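Local coordinates for acyl-CoA thioesterase YbgC (Helicobacter pylori, PDB 2PZH), which hydrolyses the thioester bond of acyl-CoAs, acting on substrates from lauroyl- to stearoyl-CoA and on benzoyl-CoA, and may take part in phospholipid metabolism, at residues M3-Y8 / L24-R29; E46-I51 / G112-S117; E69-I74 / E87-Q92. All coordinates share one frame; numbering follows the deposited sequence. Where two conformers were deposited one is given.

Contact 1. Residues M3-Y8 / L24-R29; sequences MRCRVY and LKYCER
In this hot-dog fold the long helix 22-36 is the sausage, and Met3 and Cys5 of strand 3-6, with Val7 just beyond it, meet its residues Tyr26 and Arg29. The strand segment 3-6 runs at 143° to the helix segment, with their axes 9.4 Å apart at the closest point. Met3 reaches over with its thioether end. CG stands anti to the backbone N (chi1 169°), and a bend at chi3 turns the methyl back toward the helix. SD lies 3.7 Å from Arg29 CB, and the two side chains cross at about a right angle. Cys5 CB lies over one face of the Tyr26 ring, toward the rim, while SG approaches obliquely. SG is 4.0 Å from Tyr26 CD1 and 4.8 Å from the ring centroid, 41° off the ring normal. This is a sulfur-aromatic contact. SG also lies 4.1 Å from Arg29 NH1, and the guanidinium rests one face near Tyr26 CD1. Further along, Val7 CG2 touches Tyr26 OH at 4.0 Å. The curved sheet wraps the helix here, as in other hot-dog folds. One water joins the segments: it lies 2.9 Å from both Arg6 O and Arg29 NH1, accepting from the latter. Arg29 NH2 makes a salt bridge to Glu10 of the second subunit. Arg6 NH1 hydrogen-bonds Gly65 O, and its NH2 makes a salt bridge to Glu33 of that same neighbouring subunit. The Val7 side chain is about 9 Å from that of Asp13, the predicted active-site residue.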
loop_
_atom_site.group_PDB
_atom_site.type_symbol
_atom_site.label_atom_id
_atom_site.label_comp_id
_atom_site.label_asym_id
_atom_site.label_seq_id
_atom_site.Cartn_x
_atom_site.Cartn_y
_atom_site.Cartn_z
ATOM N N MET A 3 -12.841 -6.794 -15.316
ATOM C CA MET A 3 -11.601 -6.053 -15.215
ATOM C C MET A 3 -10.464 -7.037 -15.002
ATOM O O MET A 3 -10.654 -8.056 -14.327
ATOM C CB MET A 3 -11.643 -5.082 -14.040
ATOM C CG MET A 3 -10.251 -4.468 -13.739
ATOM S SD MET A 3 -10.162 -3.456 -12.255
ATOM C CE MET A 3 -10.772 -4.634 -11.071
ATOM N N ARG A 4 -9.293 -6.729 -15.559
ATOM C CA ARG A 4 -8.115 -7.571 -15.400
ATOM C C ARG A 4 -7.013 -6.779 -14.688
ATOM O O ARG A 4 -6.805 -5.607 -14.988
ATOM C CB ARG A 4 -7.641 -8.098 -16.754
ATOM C CG ARG A 4 -8.610 -9.128 -17.322
ATOM C CD ARG A 4 -8.295 -9.483 -18.760
ATOM N NE ARG A 4 -8.082 -8.311 -19.607
ATOM C CZ ARG A 4 -6.901 -7.961 -20.112
ATOM N NH1 ARG A 4 -5.819 -8.696 -19.856
ATOM N NH2 ARG A 4 -6.795 -6.879 -20.877
ATOM N N CYS A 5 -6.368 -7.423 -13.713
ATOM C CA CYS A 5 -5.300 -6.826 -12.904
ATOM C C CYS A 5 -4.054 -7.694 -13.008
ATOM O O CYS A 5 -4.144 -8.903 -12.876
ATOM C CB CYS A 5 -5.736 -6.783 -11.427
ATOM S SG CYS A 5 -7.163 -5.724 -11.125
ATOM N N ARG A 6 -2.889 -7.089 -13.234
ATOM C CA ARG A 6 -1.634 -7.824 -13.177
ATOM C C ARG A 6 -1.126 -7.834 -11.725
ATOM O O ARG A 6 -1.297 -6.841 -11.017
ATOM C CB ARG A 6 -0.598 -7.148 -14.077
ATOM C CG ARG A 6 0.772 -7.784 -14.014
ATOM C CD ARG A 6 0.829 -9.035 -14.863
ATOM N NE ARG A 6 0.867 -8.690 -16.287
ATOM C CZ ARG A 6 1.096 -9.555 -17.270
ATOM N NH1 ARG A 6 1.328 -10.832 -17.004
ATOM N NH2 ARG A 6 1.124 -9.132 -18.534
ATOM N N VAL A 7 -0.531 -8.945 -11.284
ATOM C CA VAL A 7 0.090 -9.005 -9.948
ATOM C C VAL A 7 1.540 -8.537 -10.069
ATOM O O VAL A 7 2.356 -9.157 -10.751
ATOM C CB VAL A 7 0.073 -10.436 -9.327
ATOM C CG1 VAL A 7 0.856 -10.441 -7.967
ATOM C CG2 VAL A 7 -1.367 -10.931 -9.168
ATOM N N TYR A 8 1.833 -7.417 -9.414
ATOM C CA TYR A 8 3.175 -6.817 -9.456
ATOM C C TYR A 8 3.908 -7.031 -8.137
ATOM O O TYR A 8 3.298 -7.467 -7.154
ATOM C CB TYR A 8 3.048 -5.323 -9.684
ATOM C CG TYR A 8 2.514 -4.974 -11.042
ATOM C CD1 TYR A 8 3.288 -5.145 -12.174
ATOM C CD2 TYR A 8 1.215 -4.483 -11.184
ATOM C CE1 TYR A 8 2.785 -4.815 -13.450
ATOM C CE2 TYR A 8 0.703 -4.165 -12.442
ATOM C CZ TYR A 8 1.495 -4.342 -13.563
ATOM O OH TYR A 8 0.981 -4.009 -14.796
ATOM N N LEU A 24 -8.882 -6.918 -1.784
ATOM C CA LEU A 24 -9.861 -5.861 -1.584
ATOM C C LEU A 24 -9.602 -4.660 -2.498
ATOM O O LEU A 24 -10.531 -4.093 -3.076
ATOM C CB LEU A 24 -9.871 -5.444 -0.115
ATOM C CG LEU A 24 -10.539 -6.482 0.782
ATOM C CD1 LEU A 24 -10.554 -6.029 2.229
ATOM C CD2 LEU A 24 -11.948 -6.681 0.273
ATOM N N LYS A 25 -8.337 -4.259 -2.625
ATOM C CA LYS A 25 -7.991 -3.205 -3.589
ATOM C C LYS A 25 -8.420 -3.568 -5.014
ATOM O O LYS A 25 -9.025 -2.756 -5.711
ATOM C CB LYS A 25 -6.499 -2.899 -3.544
ATOM C CG LYS A 25 -6.072 -2.332 -2.199
ATOM C CD LYS A 25 -4.598 -1.991 -2.193
ATOM C CE LYS A 25 -4.242 -1.220 -0.917
ATOM N NZ LYS A 25 -2.955 -0.495 -1.017
ATOM N N TYR A 26 -8.092 -4.780 -5.453
ATOM C CA TYR A 26 -8.551 -5.224 -6.778
ATOM C C TYR A 26 -10.081 -5.123 -6.941
ATOM O O TYR A 26 -10.586 -4.648 -7.993
ATOM C CB TYR A 26 -8.121 -6.650 -7.050
ATOM C CG TYR A 26 -6.633 -6.905 -7.021
ATOM C CD1 TYR A 26 -5.708 -5.931 -7.396
ATOM C CD2 TYR A 26 -6.159 -8.141 -6.657
ATOM C CE1 TYR A 26 -4.329 -6.203 -7.395
ATOM C CE2 TYR A 26 -4.798 -8.427 -6.649
ATOM C CZ TYR A 26 -3.890 -7.467 -7.016
ATOM O OH TYR A 26 -2.555 -7.786 -6.993
ATOM N N CYS A 27 -10.815 -5.552 -5.919
ATOM C CA CYS A 27 -12.273 -5.486 -5.975
ATOM C C CYS A 27 -12.731 -4.033 -6.077
ATOM O O CYS A 27 -13.629 -3.711 -6.847
ATOM C CB CYS A 27 -12.915 -6.211 -4.794
ATOM S SG CYS A 27 -12.713 -7.989 -4.954
ATOM N N GLU A 28 -12.083 -3.162 -5.308
ATOM C CA GLU A 28 -12.408 -1.745 -5.312
ATOM C C GLU A 28 -12.193 -1.175 -6.698
ATOM O O GLU A 28 -13.049 -0.454 -7.206
ATOM C CB GLU A 28 -11.552 -0.986 -4.304
ATOM C CG GLU A 28 -12.125 0.361 -3.895
ATOM C CD GLU A 28 -12.200 1.362 -5.021
ATOM O OE1 GLU A 28 -13.308 1.902 -5.224
ATOM O OE2 GLU A 28 -11.162 1.635 -5.675
ATOM N N ARG A 29 -11.045 -1.466 -7.305
ATOM C CA ARG A 29 -10.777 -0.959 -8.664
ATOM C C ARG A 29 -11.933 -1.345 -9.603
ATOM O O ARG A 29 -12.438 -0.497 -10.364
ATOM C CB ARG A 29 -9.463 -1.524 -9.205
ATOM C CG ARG A 29 -8.273 -1.159 -8.339
ATOM C CD ARG A 29 -7.010 -1.711 -8.965
ATOM N NE ARG A 29 -5.910 -1.708 -8.007
ATOM C CZ ARG A 29 -4.764 -2.333 -8.219
ATOM N NH1 ARG A 29 -4.584 -2.996 -9.357
ATOM N NH2 ARG A 29 -3.803 -2.304 -7.302
HETATM O O HOH W 1 -2.043 -4.267 -9.987
#

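Contact 2. Residues E46-I51 / G112-S117; sequences EGVFVI and GFVNRS
Val48 and Val114, and Val50 and Gly112, are antiparallel hydrogen-bonded pairs, with the non-hydrogen-bonded pair Phe49 and Phe113 between them. Four backbone bonds join the strands. Val48 N to Val114 O and Val114 N to Val48 O are both 3.0 Å. The pair between Val50 and Gly112 is shorter, with both N-to-O distances 2.8 Å, and the bond from Val50 N is the straightest. The strand segments twist to 142° between their directions. On one face the two phenylalanines form a T-shaped stack. Phe113 turns an edge to the face of Phe49, with the planes at 77° and the centroids 4.8 Å apart. Its CD1 stands over the centre of the Phe49 ring. With CG anti to its backbone N (chi1 -159°), the Phe113 ring leans across the partner strand, and one face lies against the Val48 peptide. These strands, 47-58 and 102-114, are neighbours in the antiparallel sheet of the hot-dog fold, and they meet here at the end of 102-114. Ile124 and Pro125 also pack on Phe113. On the other face the valines mesh. Val114 CG2 presses on Val50 CG1 at 3.4 Å, a tight carbon contact, and meets Val48 CG1 at 4.0 Å. Beyond the strand, Arg116 sends an extended side chain back beside Gly47, whose O lies over one face of the guanidinium. The group is gripped elsewhere: NH1 by Glu43 in a salt bridge, NH2 by Asn44 O, and NE by Glu15 of the third subunit in a second salt bridge. Such carboxylates would help to offset its charge. The Asn115 amide lies near Glu46 O, and its OD1 accepts from Thr118 N.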
loop_
_atom_site.group_PDB
_atom_site.type_symbol
_atom_site.label_atom_id
_atom_site.label_comp_id
_atom_site.label_asym_id
_atom_site.label_seq_id
_atom_site.Cartn_x
_atom_site.Cartn_y
_atom_site.Cartn_z
ATOM N N GLU A 46 -23.403 15.750 -3.029
ATOM C CA GLU A 46 -23.677 15.632 -1.589
ATOM C C GLU A 46 -23.805 14.195 -1.058
ATOM O O GLU A 46 -24.556 13.942 -0.111
ATOM C CB GLU A 46 -24.899 16.460 -1.184
ATOM C CG GLU A 46 -24.628 17.953 -1.028
ATOM C CD GLU A 46 -25.855 18.710 -0.562
ATOM O OE1 GLU A 46 -26.980 18.285 -0.915
ATOM O OE2 GLU A 46 -25.696 19.722 0.156
ATOM N N GLY A 47 -23.065 13.258 -1.644
ATOM C CA GLY A 47 -23.098 11.894 -1.143
ATOM C C GLY A 47 -21.932 11.043 -1.591
ATOM O O GLY A 47 -21.276 11.347 -2.587
ATOM N N VAL A 48 -21.694 9.966 -0.844
ATOM C CA VAL A 48 -20.585 9.064 -1.107
ATOM C C VAL A 48 -20.982 7.641 -0.671
ATOM O O VAL A 48 -21.838 7.466 0.203
ATOM C CB VAL A 48 -19.299 9.579 -0.400
ATOM C CG1 VAL A 48 -19.200 9.037 1.030
ATOM C CG2 VAL A 48 -18.061 9.271 -1.214
ATOM N N PHE A 49 -20.397 6.622 -1.304
ATOM C CA PHE A 49 -20.673 5.243 -0.901
ATOM C C PHE A 49 -19.822 4.899 0.289
ATOM O O PHE A 49 -18.672 5.308 0.366
ATOM C CB PHE A 49 -20.357 4.254 -2.025
ATOM C CG PHE A 49 -21.391 4.224 -3.102
ATOM C CD1 PHE A 49 -22.566 3.515 -2.922
ATOM C CD2 PHE A 49 -21.196 4.915 -4.292
ATOM C CE1 PHE A 49 -23.535 3.487 -3.911
ATOM C CE2 PHE A 49 -22.170 4.894 -5.291
ATOM C CZ PHE A 49 -23.332 4.178 -5.096
ATOM N N VAL A 50 -20.380 4.155 1.226
ATOM C CA VAL A 50 -19.577 3.733 2.361
ATOM C C VAL A 50 -19.754 2.257 2.594
ATOM O O VAL A 50 -20.872 1.737 2.628
ATOM C CB VAL A 50 -19.865 4.535 3.651
ATOM C CG1 VAL A 50 -19.476 5.994 3.449
ATOM C CG2 VAL A 50 -21.319 4.401 4.071
ATOM N N ILE A 51 -18.623 1.580 2.730
ATOM C CA ILE A 51 -18.614 0.155 2.958
ATOM C C ILE A 51 -19.126 -0.119 4.362
ATOM O O ILE A 51 -18.708 0.530 5.328
ATOM C CB ILE A 51 -17.199 -0.427 2.673
ATOM C CG1 ILE A 51 -17.170 -1.947 2.812
ATOM C CG2 ILE A 51 -16.129 0.270 3.517
ATOM C CD1 ILE A 51 -16.099 -2.577 1.904
ATOM N N GLY A 112 -23.566 1.357 1.835
ATOM C CA GLY A 112 -24.654 2.315 1.991
ATOM C C GLY A 112 -24.272 3.583 1.251
ATOM O O GLY A 112 -23.146 3.713 0.786
ATOM N N PHE A 113 -25.207 4.518 1.123
ATOM C CA PHE A 113 -24.880 5.834 0.583
ATOM C C PHE A 113 -25.181 6.852 1.677
ATOM O O PHE A 113 -26.188 6.745 2.374
ATOM C CB PHE A 113 -25.680 6.127 -0.689
ATOM C CG PHE A 113 -25.067 7.190 -1.562
ATOM C CD1 PHE A 113 -23.993 6.890 -2.392
ATOM C CD2 PHE A 113 -25.572 8.483 -1.567
ATOM C CE1 PHE A 113 -23.418 7.865 -3.212
ATOM C CE2 PHE A 113 -25.006 9.466 -2.382
ATOM C CZ PHE A 113 -23.923 9.155 -3.209
ATOM N N VAL A 114 -24.283 7.810 1.862
ATOM C CA VAL A 114 -24.397 8.725 2.996
ATOM C C VAL A 114 -24.030 10.150 2.603
ATOM O O VAL A 114 -23.298 10.362 1.640
ATOM C CB VAL A 114 -23.487 8.270 4.174
ATOM C CG1 VAL A 114 -23.990 6.945 4.768
ATOM C CG2 VAL A 114 -22.050 8.142 3.716
ATOM N N ASN A 115 -24.562 11.126 3.338
ATOM C CA ASN A 115 -24.080 12.502 3.225
ATOM C C ASN A 115 -22.669 12.585 3.795
ATOM O O ASN A 115 -22.348 11.896 4.762
ATOM C CB ASN A 115 -25.005 13.465 3.974
ATOM C CG ASN A 115 -24.494 14.897 3.958
ATOM O OD1 ASN A 115 -23.573 15.250 4.704
ATOM N ND2 ASN A 115 -25.095 15.731 3.108
ATOM N N ARG A 116 -21.827 13.429 3.206
ATOM C CA ARG A 116 -20.429 13.523 3.644
ATOM C C ARG A 116 -20.273 14.030 5.085
ATOM O O ARG A 116 -19.633 13.380 5.915
ATOM C CB ARG A 116 -19.615 14.402 2.690
ATOM C CG ARG A 116 -19.227 13.730 1.388
ATOM C CD ARG A 116 -18.265 14.603 0.604
ATOM N NE ARG A 116 -18.009 14.076 -0.732
ATOM C CZ ARG A 116 -18.820 14.253 -1.770
ATOM N NH1 ARG A 116 -18.504 13.738 -2.949
ATOM N NH2 ARG A 116 -19.946 14.942 -1.630
ATOM N N SER A 117 -20.840 15.198 5.373
ATOM C CA SER A 117 -20.771 15.759 6.718
ATOM C C SER A 117 -21.451 14.838 7.722
ATOM O O SER A 117 -20.792 14.199 8.553
ATOM C CB SER A 117 -21.422 17.142 6.758
ATOM O OG SER A 117 -20.600 18.109 6.126
#

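Contact 3. Residues E69-I74 / E87-Q92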
loop_
_atom_site.group_PDB
_atom_site.type_symbol
_atom_site.label_atom_id
_atom_site.label_comp_id
_atom_site.label_asym_id
_atom_site.label_seq_id
_atom_site.Cartn_x
_atom_site.Cartn_y
_atom_site.Cartn_z
ATOM N N GLU A 69 -8.705 -11.825 -13.053
ATOM C CA GLU A 69 -9.910 -11.247 -13.606
ATOM C C GLU A 69 -10.888 -11.044 -12.468
ATOM O O GLU A 69 -11.182 -11.977 -11.723
ATOM C CB GLU A 69 -10.499 -12.208 -14.640
ATOM C CG GLU A 69 -11.759 -11.711 -15.269
ATOM C CD GLU A 69 -12.148 -12.564 -16.446
ATOM O OE1 GLU A 69 -11.734 -12.208 -17.562
ATOM O OE2 GLU A 69 -12.827 -13.598 -16.246
ATOM N N ILE A 70 -11.400 -9.825 -12.339
ATOM C CA ILE A 70 -12.363 -9.530 -11.304
ATOM C C ILE A 70 -13.762 -9.519 -11.917
ATOM O O ILE A 70 -14.064 -8.717 -12.804
ATOM C CB ILE A 70 -12.068 -8.183 -10.589
ATOM C CG1 ILE A 70 -10.661 -8.205 -9.996
ATOM C CG2 ILE A 70 -12.997 -8.005 -9.446
ATOM C CD1 ILE A 70 -9.589 -7.952 -10.984
ATOM N N ARG A 71 -14.593 -10.430 -11.435
ATOM C CA ARG A 71 -15.979 -10.557 -11.880
ATOM C C ARG A 71 -16.973 -10.000 -10.855
ATOM O O ARG A 71 -16.996 -10.407 -9.691
ATOM C CB ARG A 71 -16.257 -12.026 -12.208
ATOM C CG ARG A 71 -15.220 -12.602 -13.135
ATOM C CD ARG A 71 -15.447 -14.088 -13.451
ATOM N NE ARG A 71 -14.320 -14.619 -14.232
ATOM C CZ ARG A 71 -14.095 -15.912 -14.448
ATOM N NH1 ARG A 71 -14.906 -16.837 -13.944
ATOM N NH2 ARG A 71 -13.045 -16.281 -15.167
ATOM N N THR A 72 -17.802 -9.059 -11.289
ATOM C CA THR A 72 -18.682 -8.360 -10.370
ATOM C C THR A 72 -20.173 -8.549 -10.719
ATOM O O THR A 72 -20.554 -8.446 -11.884
ATOM C CB THR A 72 -18.362 -6.868 -10.375
ATOM O OG1 THR A 72 -16.975 -6.675 -10.053
ATOM C CG2 THR A 72 -19.215 -6.127 -9.363
ATOM N N GLN A 73 -20.993 -8.805 -9.708
ATOM C CA GLN A 73 -22.444 -8.868 -9.911
ATOM C C GLN A 73 -23.225 -8.214 -8.756
ATOM O O GLN A 73 -22.743 -8.149 -7.640
ATOM C CB GLN A 73 -22.895 -10.306 -10.165
ATOM C CG GLN A 73 -22.951 -11.215 -8.959
ATOM C CD GLN A 73 -23.475 -12.597 -9.325
ATOM O OE1 GLN A 73 -23.507 -12.963 -10.504
ATOM N NE2 GLN A 73 -23.903 -13.362 -8.322
ATOM N N ILE A 74 -24.416 -7.704 -9.044
ATOM C CA ILE A 74 -25.268 -7.148 -8.005
ATOM C C ILE A 74 -26.045 -8.284 -7.336
ATOM O O ILE A 74 -26.818 -8.981 -7.982
ATOM C CB ILE A 74 -26.273 -6.107 -8.571
ATOM C CG1 ILE A 74 -25.554 -5.012 -9.376
ATOM C CG2 ILE A 74 -27.106 -5.514 -7.446
ATOM C CD1 ILE A 74 -24.534 -4.205 -8.599
ATOM N N GLU A 87 -15.826 -11.973 -7.419
ATOM C CA GLU A 87 -14.927 -13.120 -7.439
ATOM C C GLU A 87 -13.714 -12.794 -8.265
ATOM O O GLU A 87 -13.807 -12.122 -9.298
ATOM C CB GLU A 87 -15.614 -14.344 -8.057
ATOM C CG GLU A 87 -16.641 -14.990 -7.156
ATOM C CD GLU A 87 -17.194 -16.286 -7.752
ATOM O OE1 GLU A 87 -17.659 -17.145 -6.976
ATOM O OE2 GLU A 87 -17.172 -16.444 -8.987
ATOM N N ILE A 88 -12.569 -13.309 -7.839
ATOM C CA ILE A 88 -11.340 -13.099 -8.577
ATOM C C ILE A 88 -10.826 -14.447 -9.047
ATOM O O ILE A 88 -10.673 -15.375 -8.250
ATOM C CB ILE A 88 -10.264 -12.388 -7.693
ATOM C CG1 ILE A 88 -10.822 -11.053 -7.169
ATOM C CG2 ILE A 88 -8.921 -12.250 -8.431
ATOM C CD1 ILE A 88 -9.849 -10.261 -6.293
ATOM N N TYR A 89 -10.553 -14.539 -10.341
ATOM C CA TYR A 89 -9.962 -15.723 -10.931
ATOM C C TYR A 89 -8.621 -15.394 -11.551
ATOM O O TYR A 89 -8.477 -14.352 -12.217
ATOM C CB TYR A 89 -10.859 -16.269 -12.037
ATOM C CG TYR A 89 -11.990 -17.146 -11.547
ATOM C CD1 TYR A 89 -13.106 -16.611 -10.915
ATOM C CD2 TYR A 89 -11.934 -18.522 -11.736
ATOM C CE1 TYR A 89 -14.151 -17.458 -10.474
ATOM C CE2 TYR A 89 -12.945 -19.348 -11.318
ATOM C CZ TYR A 89 -14.047 -18.829 -10.694
ATOM O OH TYR A 89 -15.024 -19.747 -10.302
ATOM N N CYS A 90 -7.657 -16.292 -11.397
ATOM C CA CYS A 90 -6.427 -16.163 -12.160
ATOM C C CYS A 90 -6.709 -16.687 -13.540
ATOM O O CYS A 90 -7.144 -17.840 -13.673
ATOM C CB CYS A 90 -5.283 -16.990 -11.569
ATOM S SG CYS A 90 -3.805 -16.879 -12.576
ATOM N N ILE A 91 -6.458 -15.865 -14.561
ATOM C CA ILE A 91 -6.717 -16.278 -15.954
ATOM C C ILE A 91 -5.476 -16.415 -16.823
ATOM O O ILE A 91 -5.562 -16.963 -17.929
ATOM C CB ILE A 91 -7.720 -15.319 -16.668
ATOM C CG1 ILE A 91 -7.142 -13.899 -16.740
ATOM C CG2 ILE A 91 -9.085 -15.354 -15.974
ATOM C CD1 ILE A 91 -8.000 -12.903 -17.561
ATOM N N GLN A 92 -4.342 -15.898 -16.357
ATOM C CA GLN A 92 -3.081 -16.024 -17.086
ATOM C C GLN A 92 -1.933 -16.126 -16.102
ATOM O O GLN A 92 -2.015 -15.573 -15.002
ATOM C CB GLN A 92 -2.813 -14.791 -17.952
ATOM C CG GLN A 92 -3.850 -14.469 -18.967
ATOM C CD GLN A 92 -3.480 -13.225 -19.760
ATOM O OE1 GLN A 92 -2.288 -12.974 -20.037
ATOM N NE2 GLN A 92 -4.494 -12.431 -20.120
#
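Arg71 lays its guanidinium flat on the Tyr89 ring, the planes only 8° apart and the centres 4.1 Å apart. NH1 stands over the middle of the ring, in a cation-pi contact. The arginine CG is anti to its carbonyl carbon (chi1 -51°), and the chain then runs extended to NE, which carries the group across to the partner strand. Glu69 holds it by its NE and NH2 side. The glutamate CG is anti to the backbone N, and OE2 takes both NE (2.7 Å) and NH2 (2.9 Å) of Arg71 in a side-on salt bridge. Both donors are met on the anti side of OE2. Ile91 CG2 packs beside this pair, 3.7 Å from Glu69 CB. Ile91 belongs to a classic beta bulge, in which Ile91 and Gln92 both face Val67. On the other face Ile70 and Ile88 lie side by side, with CG1 to CG1 at 4.0 Å, in the hairpin of strands 67-77 and 81-92. Four backbone bonds fix the pairs Glu69-Tyr89 and Arg71-Glu87. Salt bridge and stack together restrain the rotation of the guanidinium, and the nearby carboxylate probably stabilises its positive charge.

In the fold
All three contacts reach one antiparallel sheet, but do different work. Contact 1 sets the central helix against the sheet, without direct hydrogen bonds between its segments. It is partly buried, with Cys5, Val7 and Tyr26 inside. Contacts 2 and 3 join neighbouring strands through backbone bonds. Contacts 1 and 3 touch: strands 3-6 and 67-77 are neighbours, and Ile70 packs on Cys5 while Ile88 meets Cys27. Contact 2 lies farther out, about 26 Å from contact 3 between centres, although strand 102-114 borders 81-92. It is largely buried and has aromatic and aliphatic faces. Contact 3 has a buried isoleucine face and a partly exposed charged one. Contacts 1 and 2 reach other subunits; contact 3 does not.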